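Local atomic coordinates of N-acyl-D-glutamate deacylase (Bordetella bronchiseptica, PDB entry 3GIP), a protein that probably hydrolyses N-acyl-D-glutamate to D-glutamate and a carboxylate, as a zinc-containing deacylase of the amidohydrolase superfamily. Residues A[109-112]-A[113-116]. Sequence-based numbering, arbitrary orientation.
Sequences AAAL and ALLG
Residues 110-114 wind into a short 3-10 helix in which each amide reaches back three residues: Leu-112 N to Ala-109 O opens the series, Ala-113 N bonds Ala-110 O at 3.0 Å, Leu-114 N bonds Ala-111 O at 2.9 Å, and Leu-115 N closes it on Leu-112 O.

The tight winding puts side chains against the carbonyls that take these bonds. The methyl of Ala-113 lies beside Ala-110 O. Leu-114 lies against the carbonyl of Ala-111, its CG 3.1 Å from Ala-111 O; chi1 of -62° sets CG opposite its own carbonyl carbon and turns the branch back along the preceding turn. From there CD1 extends toward the methyl of Ala-111, ending 4.4 Å from Ala-111 CB, a loose apolar touch. Leu-115 follows the same habit one step on: its CB sits 3.4 Å from Leu-112 O, and one methyl, CD1, comes within 4.3 Å of Leu-112 CD2. Gly-116 then takes a positive phi of 137°, a backbone shape in which any side chain would run into the oxygen of Leu-115, and the chain leaves the helix.

Farther out, Leu-112 rests on Val-97 and on Leu-151 of helix 146-153, while Leu-115 packs on Asp-70 and Leu-71. Leu-114 touches Thr-289 and Leu-367, and its side chain comes about 4 Å from a bound acetate, probably from the crystallisation liquor, and about 6 Å from the zinc ion. This short 3-10 helix belongs to the loop joining strand 87-92 to helix 124-133, and it brings Leu-114 near the zinc held by Cys-95, His-218 and His-248, the metal site of an amidohydrolase-type TIM barrel.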
# COMPACT_ATOMS: atom_id res chain seq x y z
N ALA A 109 15.34 -13.03 -5.50
CA ALA A 109 13.97 -13.51 -5.49
C ALA A 109 13.20 -12.79 -6.59
O ALA A 109 13.37 -11.59 -6.79
CB ALA A 109 13.33 -13.23 -4.13
N ALA A 110 12.36 -13.54 -7.30
CA ALA A 110 11.57 -12.96 -8.38
C ALA A 110 10.72 -11.79 -7.89
O ALA A 110 10.57 -10.79 -8.58
CB ALA A 110 10.68 -14.03 -9.00
N ALA A 111 10.18 -11.93 -6.68
CA ALA A 111 9.33 -10.90 -6.09
C ALA A 111 10.05 -9.57 -5.88
O ALA A 111 9.40 -8.53 -5.74
CB ALA A 111 8.75 -11.40 -4.77
N LEU A 112 11.38 -9.59 -5.85
CA LEU A 112 12.13 -8.36 -5.68
C LEU A 112 11.88 -7.42 -6.86
O LEU A 112 12.11 -6.21 -6.77
CB LEU A 112 13.63 -8.65 -5.56
CG LEU A 112 14.10 -9.26 -4.24
CD1 LEU A 112 15.59 -9.56 -4.31
CD2 LEU A 112 13.81 -8.30 -3.10
N ALA A 113 11.39 -7.98 -7.96
CA ALA A 113 11.09 -7.19 -9.15
C ALA A 113 9.94 -6.23 -8.87
O ALA A 113 9.71 -5.28 -9.63
CB ALA A 113 10.73 -8.12 -10.31
N LEU A 114 9.21 -6.47 -7.79
CA LEU A 114 8.10 -5.61 -7.43
C LEU A 114 8.63 -4.26 -6.94
O LEU A 114 7.87 -3.31 -6.78
CB LEU A 114 7.25 -6.25 -6.33
CG LEU A 114 6.56 -7.59 -6.63
CD1 LEU A 114 5.86 -8.09 -5.37
CD2 LEU A 114 5.56 -7.41 -7.77
N LEU A 115 9.95 -4.19 -6.71
CA LEU A 115 10.59 -2.98 -6.21
C LEU A 115 11.33 -2.13 -7.24
O LEU A 115 11.21 -0.90 -7.24
CB LEU A 115 11.58 -3.33 -5.10
CG LEU A 115 11.07 -4.08 -3.87
CD1 LEU A 115 12.24 -4.35 -2.93
CD2 LEU A 115 10.00 -3.27 -3.17
N GLY A 116 12.11 -2.77 -8.11
CA GLY A 116 12.85 -2.02 -9.11
C GLY A 116 14.28 -2.52 -9.28
O GLY A 116 14.65 -3.54 -8.71